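PDB 3X17: endoglucanase from Uncultured bacterium, which probably hydrolyses internal beta-1,4-glucosidic bonds of cellulose, as a glycoside hydrolase family 9 endoglucanase. Local coordinates for residues K31-L37 with T82-F88; G421-P425 with Q465-V469; A283-R287 with E346-V350; G367-Y371 with R401-I406. One frame throughout, in Å; residues are numbered along the deposited sequence.

Contact 1 (K31-L37 with T82-F88)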
loop_
_atom_site.group_PDB
_atom_site.type_symbol
_atom_site.label_atom_id
_atom_site.label_comp_id
_atom_site.label_asym_id
_atom_site.label_seq_id
_atom_site.Cartn_x
_atom_site.Cartn_y
_atom_site.Cartn_z
ATOM N N LYS A 31 5.066 21.245 -7.802
ATOM C CA LYS A 31 6.205 20.486 -8.334
ATOM C C LYS A 31 7.476 20.833 -7.571
ATOM O O LYS A 31 8.040 21.916 -7.758
ATOM C CB LYS A 31 6.381 20.732 -9.839
ATOM C CG LYS A 31 5.085 20.639 -10.674
ATOM C CD LYS A 31 5.365 20.925 -12.165
ATOM C CE LYS A 31 4.080 20.837 -13.027
ATOM N NZ LYS A 31 2.937 21.691 -12.538
ATOM N N GLN A 32 7.856 19.981 -6.620
ATOM C CA GLN A 32 8.995 20.271 -5.740
ATOM C C GLN A 32 10.319 19.753 -6.310
ATOM O O GLN A 32 10.346 18.743 -7.016
ATOM C CB GLN A 32 8.759 19.687 -4.349
ATOM C CG GLN A 32 8.539 18.154 -4.329
ATOM C CD GLN A 32 8.303 17.627 -2.912
ATOM O OE1 GLN A 32 9.015 18.004 -1.972
ATOM N NE2 GLN A 32 7.311 16.734 -2.757
ATOM N N ALA A 33 11.410 20.454 -6.013
ATOM C CA ALA A 33 12.746 19.876 -6.115
ATOM C C ALA A 33 13.532 20.257 -4.871
ATOM O O ALA A 33 13.332 21.327 -4.282
ATOM C CB ALA A 33 13.474 20.371 -7.385
ATOM N N VAL A 34 14.309 19.317 -4.375
ATOM C CA VAL A 34 14.885 19.484 -3.058
ATOM C C VAL A 34 16.370 19.337 -3.243
ATOM O O VAL A 34 16.830 18.367 -3.852
ATOM C CB VAL A 34 14.343 18.453 -2.051
ATOM C CG1 VAL A 34 15.130 18.480 -0.748
ATOM C CG2 VAL A 34 12.863 18.693 -1.784
ATOM N N LEU A 35 17.094 20.374 -2.828
ATOM C CA LEU A 35 18.545 20.370 -2.816
ATOM C C LEU A 35 19.011 19.939 -1.430
ATOM O O LEU A 35 18.768 20.624 -0.448
ATOM C CB LEU A 35 19.075 21.781 -3.117
ATOM C CG LEU A 35 20.608 21.910 -3.022
ATOM C CD1 LEU A 35 21.273 21.151 -4.176
ATOM C CD2 LEU A 35 21.044 23.384 -3.030
ATOM N N ALA A 36 19.625 18.770 -1.338
ATOM C CA ALA A 36 20.093 18.300 -0.043
ATOM C C ALA A 36 21.600 18.391 -0.018
ATOM O O ALA A 36 22.263 17.823 -0.874
ATOM C CB ALA A 36 19.631 16.866 0.225
ATOM N N LEU A 37 22.132 19.082 0.985
ATOM C CA LEU A 37 23.582 19.171 1.176
ATOM C C LEU A 37 24.160 17.923 1.832
ATOM O O LEU A 37 23.601 17.392 2.798
ATOM C CB LEU A 37 23.945 20.399 2.014
ATOM C CG LEU A 37 23.655 21.752 1.381
ATOM C CD1 LEU A 37 24.066 22.889 2.326
ATOM C CD2 LEU A 37 24.371 21.854 0.041
ATOM N N THR A 82 20.595 19.382 5.517
ATOM C CA THR A 82 20.331 20.752 5.162
ATOM C C THR A 82 19.682 20.792 3.791
ATOM O O THR A 82 20.279 20.329 2.804
ATOM C CB THR A 82 21.649 21.564 5.145
ATOM O OG1 THR A 82 22.174 21.602 6.473
ATOM C CG2 THR A 82 21.390 23.002 4.680
ATOM N N LEU A 83 18.452 21.308 3.743
ATOM C CA LEU A 83 17.688 21.387 2.496
ATOM C C LEU A 83 17.478 22.823 2.011
ATOM O O LEU A 83 17.164 23.726 2.793
ATOM C CB LEU A 83 16.326 20.677 2.631
ATOM C CG LEU A 83 16.386 19.312 3.341
ATOM C CD1 LEU A 83 14.992 18.677 3.445
ATOM C CD2 LEU A 83 17.344 18.388 2.563
ATOM N N TYR A 84 17.546 22.990 0.697
ATOM C CA TYR A 84 16.884 24.090 0.022
ATOM C C TYR A 84 15.807 23.508 -0.873
ATOM O O TYR A 84 15.884 22.348 -1.248
ATOM C CB TYR A 84 17.894 24.881 -0.811
ATOM C CG TYR A 84 19.036 25.452 0.014
ATOM C CD1 TYR A 84 20.072 24.637 0.467
ATOM C CD2 TYR A 84 19.080 26.806 0.341
ATOM C CE1 TYR A 84 21.129 25.164 1.217
ATOM C CE2 TYR A 84 20.153 27.343 1.069
ATOM C CZ TYR A 84 21.154 26.512 1.524
ATOM O OH TYR A 84 22.175 27.020 2.308
ATOM N N ARG A 85 14.821 24.319 -1.252
ATOM C CA ARG A 85 13.737 23.838 -2.096
ATOM C C ARG A 85 13.200 24.860 -3.072
ATOM O O ARG A 85 13.244 26.073 -2.819
ATOM C CB ARG A 85 12.603 23.247 -1.246
ATOM C CG ARG A 85 11.758 24.253 -0.500
ATOM C CD ARG A 85 10.518 23.580 0.086
ATOM N NE ARG A 85 10.885 22.393 0.861
ATOM C CZ ARG A 85 10.612 21.133 0.512
ATOM N NH1 ARG A 85 9.907 20.847 -0.601
ATOM N NH2 ARG A 85 11.054 20.150 1.288
ATOM N N ALA A 86 12.742 24.363 -4.216
ATOM C CA ALA A 86 12.002 25.165 -5.182
ATOM C C ALA A 86 10.639 24.535 -5.467
ATOM O O ALA A 86 10.413 23.335 -5.250
ATOM C CB ALA A 86 12.774 25.294 -6.474
ATOM N N ASP A 87 9.763 25.339 -6.039
ATOM C CA ASP A 87 8.486 24.858 -6.528
ATOM C C ASP A 87 8.337 25.375 -7.946
ATOM O O ASP A 87 8.175 26.568 -8.155
ATOM C CB ASP A 87 7.373 25.405 -5.643
ATOM C CG ASP A 87 5.994 24.968 -6.100
ATOM O OD1 ASP A 87 5.876 24.380 -7.199
ATOM O OD2 ASP A 87 5.030 25.174 -5.329
ATOM N N PHE A 88 8.584 24.513 -8.923
ATOM C CA PHE A 88 8.429 24.907 -10.309
ATOM C C PHE A 88 7.058 24.562 -10.888
ATOM O O PHE A 88 6.956 24.215 -12.064
ATOM C CB PHE A 88 9.556 24.324 -11.170
ATOM C CG PHE A 88 9.644 22.806 -11.136
ATOM C CD1 PHE A 88 10.335 22.165 -10.122
ATOM C CD2 PHE A 88 9.172 22.046 -12.198
ATOM C CE1 PHE A 88 10.494 20.782 -10.126
ATOM C CE2 PHE A 88 9.310 20.672 -12.210
ATOM C CZ PHE A 88 9.979 20.033 -11.177
HETATM O O HOH W 1 9.898 17.525 0.344
#

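Contact 2 (G421-P425 with Q465-V469)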
loop_
_atom_site.group_PDB
_atom_site.type_symbol
_atom_site.label_atom_id
_atom_site.label_comp_id
_atom_site.label_asym_id
_atom_site.label_seq_id
_atom_site.Cartn_x
_atom_site.Cartn_y
_atom_site.Cartn_z
ATOM N N GLY A 421 11.475 17.565 6.434
ATOM C CA GLY A 421 12.028 18.237 5.275
ATOM C C GLY A 421 11.664 17.532 3.983
ATOM O O GLY A 421 11.350 18.180 3.002
ATOM N N TYR A 422 11.660 16.198 3.980
ATOM C CA TYR A 422 11.365 15.476 2.744
ATOM C C TYR A 422 9.882 15.202 2.478
ATOM O O TYR A 422 9.551 14.511 1.502
ATOM C CB TYR A 422 12.140 14.169 2.683
ATOM C CG TYR A 422 13.609 14.353 2.457
ATOM C CD1 TYR A 422 14.115 14.560 1.160
ATOM C CD2 TYR A 422 14.495 14.339 3.519
ATOM C CE1 TYR A 422 15.458 14.700 0.935
ATOM C CE2 TYR A 422 15.858 14.508 3.310
ATOM C CZ TYR A 422 16.334 14.703 2.017
ATOM O OH TYR A 422 17.698 14.754 1.787
ATOM N N GLY A 423 8.999 15.637 3.376
ATOM C CA GLY A 423 7.579 15.347 3.200
ATOM C C GLY A 423 7.058 14.132 3.957
ATOM O O GLY A 423 5.901 14.101 4.333
ATOM N N VAL A 424 7.915 13.143 4.203
ATOM C CA VAL A 424 7.464 11.862 4.772
ATOM C C VAL A 424 7.025 12.070 6.208
ATOM O O VAL A 424 7.755 12.655 6.992
ATOM C CB VAL A 424 8.555 10.752 4.688
ATOM C CG1 VAL A 424 9.843 11.183 5.375
ATOM C CG2 VAL A 424 8.041 9.449 5.323
ATOM N N PRO A 425 5.768 11.720 6.521
ATOM C CA PRO A 425 5.187 12.039 7.831
ATOM C C PRO A 425 5.609 11.063 8.913
ATOM O O PRO A 425 4.776 10.598 9.701
ATOM C CB PRO A 425 3.670 11.973 7.580
ATOM C CG PRO A 425 3.519 11.162 6.325
ATOM C CD PRO A 425 4.833 10.974 5.664
ATOM N N GLN A 465 3.747 12.191 -0.677
ATOM C CA GLN A 465 4.058 10.784 -0.334
ATOM C C GLN A 465 4.403 9.959 -1.576
ATOM O O GLN A 465 5.318 9.123 -1.546
ATOM C CB GLN A 465 2.902 10.121 0.420
ATOM C CG GLN A 465 2.510 10.878 1.648
ATOM C CD GLN A 465 3.721 11.410 2.387
ATOM O OE1 GLN A 465 4.689 10.660 2.638
ATOM N NE2 GLN A 465 3.698 12.722 2.726
ATOM N N LEU A 466 3.718 10.251 -2.677
ATOM C CA LEU A 466 4.168 9.774 -3.976
ATOM C C LEU A 466 5.548 10.311 -4.363
ATOM O O LEU A 466 6.403 9.535 -4.772
ATOM C CB LEU A 466 3.137 10.062 -5.060
ATOM C CG LEU A 466 1.777 9.374 -4.937
ATOM C CD1 LEU A 466 0.782 10.027 -5.878
ATOM C CD2 LEU A 466 1.911 7.902 -5.345
ATOM N N ASP A 467 5.777 11.619 -4.253
ATOM C CA ASP A 467 7.109 12.162 -4.574
ATOM C C ASP A 467 8.185 11.455 -3.766
ATOM O O ASP A 467 9.286 11.223 -4.261
ATOM C CB ASP A 467 7.223 13.687 -4.333
ATOM C CG ASP A 467 6.270 14.519 -5.225
ATOM O OD1 ASP A 467 5.922 14.099 -6.371
ATOM O OD2 ASP A 467 5.928 15.646 -4.799
ATOM N N TYR A 468 7.885 11.212 -2.497
ATOM C CA TYR A 468 8.860 10.657 -1.573
ATOM C C TYR A 468 9.253 9.215 -1.932
ATOM O O TYR A 468 10.447 8.902 -2.019
ATOM C CB TYR A 468 8.354 10.726 -0.132
ATOM C CG TYR A 468 9.184 9.893 0.823
ATOM C CD1 TYR A 468 10.352 10.405 1.391
ATOM C CD2 TYR A 468 8.742 8.642 1.254
ATOM C CE1 TYR A 468 11.110 9.636 2.276
ATOM C CE2 TYR A 468 9.466 7.903 2.177
ATOM C CZ TYR A 468 10.661 8.390 2.664
ATOM O OH TYR A 468 11.414 7.616 3.531
ATOM N N VAL A 469 8.264 8.373 -2.250
ATOM C CA VAL A 469 8.579 6.989 -2.595
ATOM C C VAL A 469 9.142 6.894 -4.000
ATOM O O VAL A 469 9.633 5.826 -4.398
ATOM C CB VAL A 469 7.387 5.989 -2.454
ATOM C CG1 VAL A 469 6.872 5.896 -1.007
ATOM C CG2 VAL A 469 6.280 6.309 -3.444
#

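Contact 3 (A283-R287 with E346-V350)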
loop_
_atom_site.group_PDB
_atom_site.type_symbol
_atom_site.label_atom_id
_atom_site.label_comp_id
_atom_site.label_asym_id
_atom_site.label_seq_id
_atom_site.Cartn_x
_atom_site.Cartn_y
_atom_site.Cartn_z
ATOM N N ALA A 283 -18.288 -7.609 2.137
ATOM C CA ALA A 283 -19.445 -6.691 2.174
ATOM C C ALA A 283 -19.190 -5.437 1.332
ATOM O O ALA A 283 -20.092 -4.939 0.662
ATOM C CB ALA A 283 -19.800 -6.310 3.592
ATOM N N MET A 284 -17.974 -4.896 1.392
ATOM C CA MET A 284 -17.573 -3.882 0.419
ATOM C C MET A 284 -17.770 -4.311 -1.038
ATOM O O MET A 284 -18.175 -3.518 -1.861
ATOM C CB MET A 284 -16.131 -3.434 0.646
ATOM C CG MET A 284 -15.981 -2.538 1.847
ATOM S SD MET A 284 -14.243 -2.288 2.243
ATOM C CE MET A 284 -13.845 -1.010 1.044
ATOM N N ALA A 285 -17.354 -5.525 -1.380
ATOM C CA ALA A 285 -17.410 -5.968 -2.774
ATOM C C ALA A 285 -18.862 -6.123 -3.186
ATOM O O ALA A 285 -19.211 -5.927 -4.361
ATOM C CB ALA A 285 -16.670 -7.297 -2.951
ATOM N N ALA A 286 -19.693 -6.534 -2.230
ATOM C CA ALA A 286 -21.119 -6.689 -2.498
ATOM C C ALA A 286 -21.709 -5.354 -2.973
ATOM O O ALA A 286 -22.547 -5.329 -3.868
ATOM C CB ALA A 286 -21.849 -7.200 -1.257
ATOM N N ARG A 287 -21.261 -4.266 -2.397
ATOM C CA ARG A 287 -21.743 -2.963 -2.743
ATOM C C ARG A 287 -21.148 -2.543 -4.060
ATOM O O ARG A 287 -21.811 -2.008 -4.885
ATOM C CB ARG A 287 -21.393 -1.953 -1.652
ATOM C CG ARG A 287 -21.496 -0.509 -2.043
ATOM C CD ARG A 287 -20.359 0.305 -1.498
ATOM N NE ARG A 287 -20.172 0.004 -0.119
ATOM C CZ ARG A 287 -19.056 0.126 0.573
ATOM N NH1 ARG A 287 -17.962 0.589 0.054
ATOM N NH2 ARG A 287 -19.078 -0.211 1.826
ATOM N N GLU A 346 -19.450 -2.139 7.184
ATOM C CA GLU A 346 -19.626 -2.533 5.768
ATOM C C GLU A 346 -20.905 -3.364 5.544
ATOM O O GLU A 346 -21.627 -3.178 4.564
ATOM C CB GLU A 346 -18.401 -3.288 5.253
ATOM C CG GLU A 346 -17.092 -2.532 5.452
ATOM C CD GLU A 346 -17.061 -1.163 4.752
ATOM O OE1 GLU A 346 -18.000 -0.828 3.991
ATOM O OE2 GLU A 346 -16.047 -0.453 4.896
ATOM N N LEU A 347 -21.202 -4.256 6.477
ATOM C CA LEU A 347 -22.430 -5.024 6.395
ATOM C C LEU A 347 -23.660 -4.125 6.573
ATOM O O LEU A 347 -24.661 -4.303 5.880
ATOM C CB LEU A 347 -22.429 -6.171 7.422
ATOM C CG LEU A 347 -21.694 -7.423 6.894
ATOM C CD1 LEU A 347 -21.233 -8.342 8.028
ATOM C CD2 LEU A 347 -22.609 -8.160 5.924
ATOM N N TRP A 348 -23.604 -3.234 7.565
ATOM C CA TRP A 348 -24.645 -2.218 7.753
ATOM C C TRP A 348 -24.888 -1.400 6.484
ATOM O O TRP A 348 -26.039 -1.143 6.113
ATOM C CB TRP A 348 -24.303 -1.275 8.912
ATOM C CG TRP A 348 -25.359 -0.212 9.090
ATOM C CD1 TRP A 348 -26.707 -0.418 9.298
ATOM C CD2 TRP A 348 -25.194 1.199 8.941
ATOM N NE1 TRP A 348 -27.373 0.779 9.327
ATOM C CE2 TRP A 348 -26.476 1.790 9.096
ATOM C CE3 TRP A 348 -24.087 2.028 8.755
ATOM C CZ2 TRP A 348 -26.672 3.163 9.065
ATOM C CZ3 TRP A 348 -24.287 3.398 8.706
ATOM C CH2 TRP A 348 -25.566 3.952 8.859
ATOM N N VAL A 349 -23.798 -1.004 5.821
ATOM C CA VAL A 349 -23.872 -0.097 4.673
ATOM C C VAL A 349 -24.586 -0.760 3.519
ATOM O O VAL A 349 -25.409 -0.117 2.861
ATOM C CB VAL A 349 -22.474 0.380 4.178
ATOM C CG1 VAL A 349 -22.588 1.004 2.789
ATOM C CG2 VAL A 349 -21.855 1.366 5.147
ATOM N N VAL A 350 -24.279 -2.032 3.244
ATOM C CA VAL A 350 -24.902 -2.728 2.087
ATOM C C VAL A 350 -26.287 -3.361 2.374
ATOM O O VAL A 350 -27.109 -3.514 1.457
ATOM C CB VAL A 350 -23.928 -3.779 1.455
ATOM C CG1 VAL A 350 -23.639 -4.937 2.417
ATOM C CG2 VAL A 350 -24.426 -4.272 0.075
HETATM O O HOH W 2 -20.922 -2.387 1.934
#

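Contact 4 (G367-Y371 with R401-I406)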
loop_
_atom_site.group_PDB
_atom_site.type_symbol
_atom_site.label_atom_id
_atom_site.label_comp_id
_atom_site.label_asym_id
_atom_site.label_seq_id
_atom_site.Cartn_x
_atom_site.Cartn_y
_atom_site.Cartn_z
ATOM N N GLY A 367 -16.279 2.669 23.544
ATOM C CA GLY A 367 -15.089 3.233 22.913
ATOM C C GLY A 367 -14.942 2.700 21.500
ATOM O O GLY A 367 -14.997 1.498 21.282
ATOM N N LEU A 368 -14.912 3.606 20.528
ATOM C CA LEU A 368 -14.713 3.214 19.141
ATOM C C LEU A 368 -13.251 2.826 18.960
ATOM O O LEU A 368 -12.402 3.247 19.736
ATOM C CB LEU A 368 -15.040 4.380 18.220
ATOM C CG LEU A 368 -16.494 4.836 18.184
ATOM C CD1 LEU A 368 -16.599 6.213 17.501
ATOM C CD2 LEU A 368 -17.375 3.804 17.509
ATOM N N PRO A 369 -12.953 2.028 17.926
ATOM C CA PRO A 369 -11.567 1.658 17.619
ATOM C C PRO A 369 -10.734 2.926 17.476
ATOM O O PRO A 369 -11.268 3.943 17.034
ATOM C CB PRO A 369 -11.694 0.989 16.240
ATOM C CG PRO A 369 -13.086 0.479 16.180
ATOM C CD PRO A 369 -13.920 1.445 16.967
ATOM N N ALA A 370 -9.456 2.892 17.845
ATOM C CA ALA A 370 -8.562 4.021 17.558
ATOM C C ALA A 370 -8.551 4.329 16.054
ATOM O O ALA A 370 -8.712 3.417 15.220
ATOM C CB ALA A 370 -7.125 3.742 18.065
ATOM N N TYR A 371 -8.453 5.623 15.728
ATOM C CA TYR A 371 -8.362 6.078 14.353
ATOM C C TYR A 371 -6.897 6.108 13.930
ATOM O O TYR A 371 -6.077 6.830 14.503
ATOM C CB TYR A 371 -8.987 7.482 14.170
ATOM C CG TYR A 371 -9.160 7.867 12.706
ATOM C CD1 TYR A 371 -10.190 7.349 11.952
ATOM C CD2 TYR A 371 -8.231 8.678 12.065
ATOM C CE1 TYR A 371 -10.349 7.684 10.619
ATOM C CE2 TYR A 371 -8.344 8.972 10.736
ATOM C CZ TYR A 371 -9.438 8.518 10.026
ATOM O OH TYR A 371 -9.568 8.839 8.696
ATOM N N ARG A 401 -19.107 12.005 15.642
ATOM C CA ARG A 401 -17.859 11.520 16.247
ATOM C C ARG A 401 -16.875 10.974 15.207
ATOM O O ARG A 401 -15.692 11.319 15.209
ATOM C CB ARG A 401 -18.139 10.485 17.351
ATOM C CG ARG A 401 -18.639 11.150 18.627
ATOM C CD ARG A 401 -19.332 10.151 19.519
ATOM N NE ARG A 401 -18.387 9.166 20.035
ATOM C CZ ARG A 401 -18.744 8.064 20.675
ATOM N NH1 ARG A 401 -20.035 7.826 20.904
ATOM N NH2 ARG A 401 -17.816 7.199 21.075
ATOM N N LEU A 402 -17.398 10.222 14.247
ATOM C CA LEU A 402 -16.575 9.654 13.190
ATOM C C LEU A 402 -15.921 10.747 12.359
ATOM O O LEU A 402 -14.714 10.691 12.086
ATOM C CB LEU A 402 -17.419 8.729 12.307
ATOM C CG LEU A 402 -18.050 7.542 13.054
ATOM C CD1 LEU A 402 -18.881 6.661 12.140
ATOM C CD2 LEU A 402 -17.013 6.738 13.830
ATOM N N VAL A 403 -16.690 11.794 12.055
ATOM C CA VAL A 403 -16.193 12.884 11.218
ATOM C C VAL A 403 -15.027 13.566 11.919
ATOM O O VAL A 403 -13.954 13.747 11.333
ATOM C CB VAL A 403 -17.314 13.921 10.843
ATOM C CG1 VAL A 403 -16.697 15.202 10.318
ATOM C CG2 VAL A 403 -18.250 13.354 9.763
ATOM N N GLN A 404 -15.263 13.979 13.164
ATOM C CA GLN A 404 -14.239 14.630 13.984
ATOM C C GLN A 404 -12.920 13.818 14.070
ATOM O O GLN A 404 -11.825 14.383 13.980
ATOM C CB GLN A 404 -14.810 14.883 15.390
ATOM C CG GLN A 404 -13.747 15.149 16.455
ATOM C CD GLN A 404 -13.674 14.073 17.536
ATOM O OE1 GLN A 404 -12.761 14.089 18.374
ATOM N NE2 GLN A 404 -14.636 13.138 17.533
ATOM N N ARG A 405 -13.019 12.501 14.270
ATOM C CA ARG A 405 -11.830 11.655 14.252
ATOM C C ARG A 405 -11.129 11.632 12.896
ATOM O O ARG A 405 -9.900 11.719 12.825
ATOM C CB ARG A 405 -12.150 10.253 14.761
ATOM C CG ARG A 405 -12.818 10.283 16.119
ATOM C CD ARG A 405 -12.249 9.264 17.066
ATOM N NE ARG A 405 -12.018 9.827 18.392
ATOM C CZ ARG A 405 -12.931 9.928 19.363
ATOM N NH1 ARG A 405 -14.199 9.541 19.171
ATOM N NH2 ARG A 405 -12.571 10.436 20.540
ATOM N N ILE A 406 -11.905 11.648 11.817
ATOM C CA ILE A 406 -11.309 11.673 10.485
ATOM C C ILE A 406 -10.498 12.956 10.265
ATOM O O ILE A 406 -9.363 12.913 9.762
ATOM C CB ILE A 406 -12.375 11.498 9.388
ATOM C CG1 ILE A 406 -12.940 10.080 9.435
ATOM C CG2 ILE A 406 -11.782 11.785 8.002
ATOM C CD1 ILE A 406 -14.132 9.833 8.506
HETATM O O HOH W 3 -14.965 6.743 21.169
HETATM O O HOH W 4 -8.084 11.132 7.935
#

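Contact 1 (K31-L37 with T82-F88)
Ala33 and Ala86 form a hydrogen-bonded pair at the heart of an antiparallel ladder. The ladder joins strands 32-37 and 82-87 of the N-terminal Ig-like domain. Ala33 N bonds to Ala86 O and Ala86 N to Ala33 O, each at 3.1 Å. Leu35 and Tyr84 repeat the reciprocal pattern. Phe88 N extends it by bonding to Lys31 O at 2.9 Å. CA-H...O contacts accompany the non-hydrogen-bonded pairs in between.

Polar side chains meet on the face that carries Gln32, Val34 and Arg85. Arg85 NH1 donates to Gln32 OE1 at 3.3 Å. The oxygen lies in the guanidinium plane, but the amide is turned 48° from it. A water also links this OE1 to Arg85 NH2. Gln32 NE2 bonds to Asp467. The bend of Arg85 at chi3 (52°) brings its NH1 within 3.8 Å of Val34 CG2. Leu83 CD2 meets Ala36 CB on this face too.

On the other face Leu35 lies alongside Tyr84: Leu35 CD2 is 3.8 Å from Tyr84 CD1. Leu37 CD1 comes to the edge of the same ring. At the end of the ladder, Lys31 CB sits over the centre of the Phe88 ring, 3.8 Å from its centroid, in a CH-pi contact. Ala33 CB is at the edge, 4.1 Å from Phe88 CE1. An alanine at Phe88 is likely to open a gap here and leave Lys31 CB without its aromatic cover.

Strand 17-19 flanks 32-37 and strand 63-74 flanks 82-87. Ala33 and Ala86 pack on Leu53 of strand 52-57, and Phe88 on Trp65 and Ile55.

Contact 2 (G421-P425 with Q465-V469)
Val424 rests on the ring of Tyr468, joining a loop to helix 456-469 in the (alpha/alpha)6 barrel domain. Val424 CB stands over the middle of the ring, 3.6 Å from the centroid, in a CH-pi contact. Its methyls lie over the two sides of the hydroxyl end: Val424 CG1 is 3.7 Å from Tyr468 CE1 and Val424 CG2 3.8 Å from Tyr468 CE2. Tyr468 has CG anti to its own backbone N (chi1 167°), which carries the ring out to the loop. A serine in place of Tyr468 lacks the ring face under Val424 and would probably open a gap between loop and helix.

Gln465 supplies the polar part. Its chain folds at chi2 (-40°), and this turns the amide back toward the loop. NE2 donates to Gly423 O at 3.1 Å in a nearly straight bond. The nitrogen stands above the carbonyl plane of Gly423, while the acceptor lies in the amide plane of Gln465. NE2 also bonds to Ala461 O, one turn earlier in the helix, so two carbonyls fix the amide's rotation. Its oxygen is buried and has no hydrogen-bond partner in the model. Pro425 CD presses against it, 3.0 Å from Gln465 OE1.

Contact 3 (A283-R287 with E346-V350)
Ala283 packs closely against Glu346 and Leu347 where two helices of the (alpha/alpha)6 barrel run side by side. The segments 283-287 and 346-350 point nearly the same way, at 24°, with axes 8.7 Å apart. Small residues allow this spacing. The methyl of Ala283 enters the hollow beside the opposite backbone, with CB 3.7 Å from Glu346 CB. Leu347 CG bounds the same hollow, 4.0 Å from Ala283 CB.

One turn on, the bump comes from the other helix. Val350 CG2 fits the dip between Ala286 and Arg287, 4.1 Å from Ala286 CB. Its other methyl, CG1, lies near Ala283 O. Ala283 and Val350 project in roughly opposite senses, one from each helix.

Met284, Glu346 and Arg287 close one flank. Met284 CG lies against the carboxylate of Glu346, 3.4 Å from CD. Glu346 bends at chi2 (-59°), which brings the carboxylate up to both Met284 and Arg287. Arg287 reaches it with a salt bridge and has a second one to Glu199. Asp386 OD2 lies close to Glu346 OE2; the arginine, in a long, weak ion pair with Asp386, may partly offset any repulsion. Val349 CG1 neighbours the guanidinium, 3.8 Å from Arg287 NH2. A water donates to both Ala283 O and Glu346 O and weakly accepts from Arg287 NH2. The salt bridge is very short and bent, with Arg287 NH2 2.5 Å from Glu346 OE1, so its length is doubtful.

Contact 4 (G367-Y371 with R401-I406)
Arg401 begins the contact by bringing its guanidinium near Leu368. Arg401 NH2 is 3.9 Å from Leu368 CD1, a van der Waals touch. The same NH2 donates to a water lying in the guanidinium plane, and this water also accepts from Leu368 N. NH2 bonds to Ala364 O as well, so the arginine grips the end of helix 354-366 and the loop after it.

Leu402 follows, crossing Leu368 at about a right angle. The methyls Leu402 CD2 and Leu368 CD1 meet at 3.7 Å.

Arg405 meets Tyr371 with its backbone. Arg405 O stands over one ring face toward the rim, 3.6 Å from Tyr371 CD2. Around chi1 (-168°) the ring is swung opposite the backbone N, which turns a ring face onto the backbone at Arg405 and Ile406.

Ile406 continues over this face. Its CA makes a CH-pi contact, 4.1 Å from the Tyr371 centroid, and its CG1 is 3.7 Å from Tyr371 CE1. A water accepts from Tyr371 OH and donates to Ile406 O.

The loop is thus seated on helix 396-418 of the catalytic barrel. Leu368 also packs on Phe341 of helix 337-351, Leu402 on helix 381-390, and Tyr371 on Leu445 and Phe448 of helix 435-452.

How the contacts relate
From the N terminus, contact 1 comes first and closes a loop of 44 residues within the Ig-like domain. The other three lie in the family 9 catalytic domain. Contact 3 closes 58 residues and joins two barrel helices. Contact 4 closes 29 residues between a loop and helix 396-418. Contact 2 closes the last 39, bringing the loop after that helix to helix 456-469. All four follow in series; none nests or crosses. Contacts 1 and 2 touch: Gln32 NE2 probably bonds to Asp467 OD2, so together they tie the two domains. Contact 3 lies across the chain's centre from both, about 20 Å from contact 4, centre to centre.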